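Local coordinates for sugar ABC transporter (Sugar-binding protein) (Bacillus halodurans, PDB 4YO7) that binds myo-inositol in the cleft between its two lobes and probably serves as the solute-binding component of a sugar ABC transporter, at residues A[257-263]-A[276-282]; A[157-161]-A[231-235]. One frame throughout, in Å; residues are numbered along the deposited sequence.

Contact 1: residues A[257-263]-A[276-282]; sequences IVAGIDA and LDVTVFQ. With INS (1,2,3,4,5,6-hexahydroxy-cyclohexane), chain F.
The side chains of D262 and Q282 run alongside each other toward the bound myo-inositol, their carboxylate and amide planes 29° apart; both residues belong to its pocket. Q282 CB lies 4.1 Å from both D262 OD2 and D262 O. The chain then runs fully extended, CG anti to the backbone N (chi1 -166°), bringing Q282 CD to 3.8 Å from inositol O5. At the tip, Q282 NE2 donates to inositol O5 at 3.1 Å and, more weakly, to inositol O4 and to D262 OD2, the latter at 3.0 Å; OE1 accepts from Q287, which fixes the flip of the amide. The carboxylate grips two neighbouring hydroxyls, D262 OD1 taking inositol O3 at 2.6 Å and D262 OD2 taking inositol O4 at 2.5 Å. Behind this pair the backbones run roughly parallel: D262 N donates to V280 O (2.7 Å), Q282 N to D262 O, and G260 N to V278 O. T279 OG1 accepts from A263 N and is also bonded to D237. At the far end D277 CB points toward 257-263, and D277 OD2 receives V258 N at 2.8 Å on the anti side of the carboxylate. The chain passes through helix 265-272 between the two segments. I261 packs on helix 150-164 and V258 on helix 237-249, while strand 257-259 edges the parallel sheet beside 231-234 and strand 279-281 pairs antiparallel with 312-314.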
# COMPACT_ATOMS: atom_id res chain seq x y z
N ILE A 257 -20.23 -10.47 -1.01
CA ILE A 257 -19.70 -9.12 -1.18
C ILE A 257 -18.16 -9.23 -1.19
O ILE A 257 -17.60 -9.93 -0.36
CB ILE A 257 -20.20 -8.18 -0.04
CG1 ILE A 257 -21.71 -7.97 -0.18
CG2 ILE A 257 -19.46 -6.84 -0.05
CD1 ILE A 257 -22.31 -7.15 0.93
N VAL A 258 -17.50 -8.58 -2.14
CA VAL A 258 -16.03 -8.56 -2.21
C VAL A 258 -15.53 -7.13 -2.07
O VAL A 258 -16.03 -6.21 -2.72
CB VAL A 258 -15.51 -9.18 -3.53
CG1 VAL A 258 -13.99 -9.27 -3.54
CG2 VAL A 258 -16.13 -10.56 -3.74
N ALA A 259 -14.51 -6.98 -1.24
CA ALA A 259 -13.90 -5.67 -0.99
C ALA A 259 -12.38 -5.75 -1.07
O ALA A 259 -11.76 -6.71 -0.60
CB ALA A 259 -14.35 -5.16 0.37
N GLY A 260 -11.79 -4.68 -1.62
CA GLY A 260 -10.34 -4.50 -1.66
C GLY A 260 -9.93 -3.11 -1.21
O GLY A 260 -10.76 -2.33 -0.75
N ILE A 261 -8.63 -2.83 -1.33
CA ILE A 261 -8.04 -1.52 -1.05
C ILE A 261 -6.98 -1.27 -2.10
O ILE A 261 -6.22 -2.18 -2.42
CB ILE A 261 -7.41 -1.43 0.39
CG1 ILE A 261 -8.54 -1.48 1.44
CG2 ILE A 261 -6.55 -0.17 0.58
CD1 ILE A 261 -8.09 -1.70 2.86
N ASP A 262 -6.99 -0.03 -2.62
CA ASP A 262 -6.00 0.62 -3.49
C ASP A 262 -6.71 1.41 -4.60
O ASP A 262 -6.25 2.47 -4.98
CB ASP A 262 -5.02 -0.36 -4.16
CG ASP A 262 -3.90 -0.85 -3.24
OD1 ASP A 262 -3.32 -1.90 -3.57
OD2 ASP A 262 -3.60 -0.21 -2.20
N ALA A 263 -7.80 0.85 -5.13
CA ALA A 263 -8.50 1.38 -6.30
C ALA A 263 -7.55 1.46 -7.50
O ALA A 263 -7.48 2.48 -8.20
CB ALA A 263 -9.11 2.75 -6.02
N LEU A 276 -16.64 -6.34 -8.15
CA LEU A 276 -16.01 -5.81 -6.94
C LEU A 276 -16.93 -4.77 -6.35
O LEU A 276 -17.28 -3.82 -7.04
CB LEU A 276 -14.63 -5.20 -7.25
CG LEU A 276 -13.83 -4.66 -6.06
CD1 LEU A 276 -13.42 -5.76 -5.11
CD2 LEU A 276 -12.60 -3.89 -6.53
N ASP A 277 -17.33 -4.96 -5.10
CA ASP A 277 -18.33 -4.10 -4.46
C ASP A 277 -17.76 -2.84 -3.84
O ASP A 277 -18.42 -1.79 -3.85
CB ASP A 277 -19.09 -4.88 -3.39
CG ASP A 277 -19.82 -6.09 -3.96
OD1 ASP A 277 -20.91 -5.90 -4.52
OD2 ASP A 277 -19.27 -7.20 -3.89
N VAL A 278 -16.55 -2.94 -3.29
CA VAL A 278 -15.95 -1.88 -2.49
C VAL A 278 -14.47 -1.85 -2.75
O VAL A 278 -13.83 -2.90 -2.81
CB VAL A 278 -16.19 -2.11 -0.98
CG1 VAL A 278 -15.50 -1.02 -0.14
CG2 VAL A 278 -17.67 -2.19 -0.65
N THR A 279 -13.90 -0.67 -2.93
CA THR A 279 -12.47 -0.53 -2.74
C THR A 279 -12.21 0.83 -2.14
O THR A 279 -13.14 1.56 -1.79
CB THR A 279 -11.66 -0.78 -4.06
OG1 THR A 279 -10.26 -0.73 -3.79
CG2 THR A 279 -11.98 0.20 -5.15
N VAL A 280 -10.94 1.13 -1.95
CA VAL A 280 -10.53 2.35 -1.28
C VAL A 280 -9.33 2.91 -2.02
O VAL A 280 -8.28 2.28 -2.09
CB VAL A 280 -10.19 2.10 0.20
CG1 VAL A 280 -9.82 3.42 0.88
CG2 VAL A 280 -11.34 1.41 0.93
N PHE A 281 -9.49 4.13 -2.56
CA PHE A 281 -8.42 4.76 -3.32
C PHE A 281 -7.23 5.11 -2.46
O PHE A 281 -7.37 5.81 -1.45
CB PHE A 281 -8.97 6.01 -4.02
CG PHE A 281 -7.93 6.84 -4.74
CD1 PHE A 281 -7.37 6.41 -5.93
CD2 PHE A 281 -7.55 8.09 -4.24
CE1 PHE A 281 -6.42 7.18 -6.59
CE2 PHE A 281 -6.62 8.86 -4.90
CZ PHE A 281 -6.06 8.41 -6.07
N GLN A 282 -6.06 4.61 -2.88
CA GLN A 282 -4.77 5.02 -2.35
C GLN A 282 -4.04 5.72 -3.50
O GLN A 282 -3.94 5.20 -4.61
CB GLN A 282 -3.95 3.82 -1.83
CG GLN A 282 -2.78 4.29 -0.99
CD GLN A 282 -1.84 3.24 -0.47
OE1 GLN A 282 -0.90 3.59 0.23
NE2 GLN A 282 -2.04 1.99 -0.82
C1 INS F . 1.98 -2.90 -1.05
C2 INS F . 0.99 -3.25 -2.15
C3 INS F . -0.43 -2.99 -1.64
C4 INS F . -0.61 -1.52 -1.22
C5 INS F . 0.43 -1.17 -0.14
C6 INS F . 1.83 -1.44 -0.65
O1 INS F . 3.34 -3.11 -1.50
O2 INS F . 1.26 -2.39 -3.26
O3 INS F . -1.33 -3.34 -2.73
O4 INS F . -1.92 -1.34 -0.65
O5 INS F . 0.31 0.23 0.15
O6 INS F . 2.78 -1.16 0.45

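Contact 2: residues A[157-161]-A[231-235]; sequences QMEEV and AVVAN
A234 O receives Q157 NE2 at 2.9 Å in a nearly straight bond (171°) that lies in the amide plane of the glutamine, although the donor is tilted from the carbonyl plane. The other end of the same amide is held too: a water donates to Q157 OE1 at 2.8 Å and accepts from N235 ND2, so both ends of the group are engaged and its rotation is fixed. CG of Q157 is anti to the backbone N (chi1 180°) and the extended chain passes V233 with the two side chains heading opposite ways, V233 CG1 lying 3.3 Å from Q157 OE1. In this lobe of the periplasmic binding protein fold, helix 150-164 covers one face of a parallel sheet, its segment 157-161 running antiparallel to strand 231-234 (168°), the two segment axes 10.1 Å apart. A leucine in place of Q157 would probably leave A234 O without this donor and take from the water the oxygen it donates to. Further along the helix the contact is apolar. The bent chain of M158, a selenomethionine, lies roughly perpendicular to V233 and brings SE to 3.9 Å from V233 CG2, while V161 CG1 rests 3.8 Å from A231 CB.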
# COMPACT_ATOMS: atom_id res chain seq x y z
N GLN A 157 -13.27 0.79 4.38
CA GLN A 157 -13.65 -0.42 3.66
C GLN A 157 -14.75 -1.17 4.39
O GLN A 157 -15.77 -1.53 3.82
CB GLN A 157 -12.41 -1.32 3.49
CG GLN A 157 -12.66 -2.59 2.77
CD GLN A 157 -11.46 -3.51 2.83
OE1 GLN A 157 -10.82 -3.66 3.89
NE2 GLN A 157 -11.13 -4.14 1.71
N MSE A 158 -14.52 -1.44 5.68
CA MSE A 158 -15.43 -2.29 6.42
C MSE A 158 -16.68 -1.55 6.85
O MSE A 158 -17.74 -2.15 6.99
CB MSE A 158 -14.71 -2.89 7.63
CG MSE A 158 -15.46 -3.99 8.31
SE MSE A 158 -15.74 -5.58 7.19
CE MSE A 158 -17.61 -5.89 7.57
N GLU A 159 -16.60 -0.24 7.03
CA GLU A 159 -17.82 0.53 7.24
C GLU A 159 -18.81 0.32 6.09
O GLU A 159 -20.01 0.14 6.29
CB GLU A 159 -17.51 2.02 7.37
CG GLU A 159 -17.05 2.50 8.71
CD GLU A 159 -16.56 3.94 8.63
OE1 GLU A 159 -16.94 4.64 7.65
OE2 GLU A 159 -15.80 4.37 9.52
N GLU A 160 -18.30 0.35 4.86
CA GLU A 160 -19.17 0.25 3.70
C GLU A 160 -19.68 -1.18 3.57
O GLU A 160 -20.87 -1.41 3.29
CB GLU A 160 -18.44 0.71 2.44
CG GLU A 160 -19.29 0.69 1.18
CD GLU A 160 -20.48 1.63 1.22
OE1 GLU A 160 -20.54 2.56 2.06
OE2 GLU A 160 -21.40 1.43 0.39
N VAL A 161 -18.82 -2.17 3.80
CA VAL A 161 -19.25 -3.56 3.73
C VAL A 161 -20.35 -3.81 4.76
O VAL A 161 -21.35 -4.48 4.47
CB VAL A 161 -18.06 -4.56 3.94
CG1 VAL A 161 -18.55 -5.98 4.09
CG2 VAL A 161 -17.08 -4.45 2.80
N ALA A 231 -19.14 -12.03 3.07
CA ALA A 231 -18.23 -11.01 2.52
C ALA A 231 -16.80 -11.46 2.64
O ALA A 231 -16.40 -12.04 3.66
CB ALA A 231 -18.41 -9.69 3.22
N VAL A 232 -16.03 -11.17 1.59
CA VAL A 232 -14.60 -11.40 1.57
C VAL A 232 -13.98 -10.02 1.55
O VAL A 232 -14.23 -9.23 0.64
CB VAL A 232 -14.16 -12.22 0.35
CG1 VAL A 232 -12.62 -12.29 0.26
CG2 VAL A 232 -14.77 -13.61 0.43
N VAL A 233 -13.19 -9.72 2.58
CA VAL A 233 -12.66 -8.38 2.78
C VAL A 233 -11.14 -8.50 2.79
O VAL A 233 -10.56 -9.12 3.68
CB VAL A 233 -13.20 -7.77 4.10
CG1 VAL A 233 -12.70 -6.37 4.27
CG2 VAL A 233 -14.73 -7.76 4.07
N ALA A 234 -10.52 -7.92 1.76
CA ALA A 234 -9.09 -8.12 1.52
C ALA A 234 -8.29 -6.87 1.78
O ALA A 234 -8.72 -5.77 1.44
CB ALA A 234 -8.87 -8.59 0.09
N ASN A 235 -7.11 -7.04 2.37
CA ASN A 235 -6.22 -5.92 2.61
C ASN A 235 -5.75 -5.19 1.33
O ASN A 235 -5.21 -4.07 1.43
CB ASN A 235 -4.95 -6.38 3.35
CG ASN A 235 -5.13 -6.71 4.84
OD1 ASN A 235 -4.14 -7.16 5.47
ND2 ASN A 235 -6.31 -6.50 5.43
O HOH W 1 -8.84 -5.55 4.65

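Both contacts are buried in the same lobe, their centres about 8 Å apart, and meet through the parallel sheet in which strands 257-259 and 231-234 are neighbours, probably linked by backbone bonds from V232 N to I257 O and A234 N to A259 O. Helix 150-164 spans the two, with Q157 packing against A259 and I261 as well as V233. Their chemistry differs with position. Contact 1 is chiefly backbone pairing that ends in charged and amide groups at the ligand cleft, and it buries 620 Å². Contact 2 is helix-on-sheet packing, 230 Å², largely apolar, with its polar grip confined to the end carrying Q157.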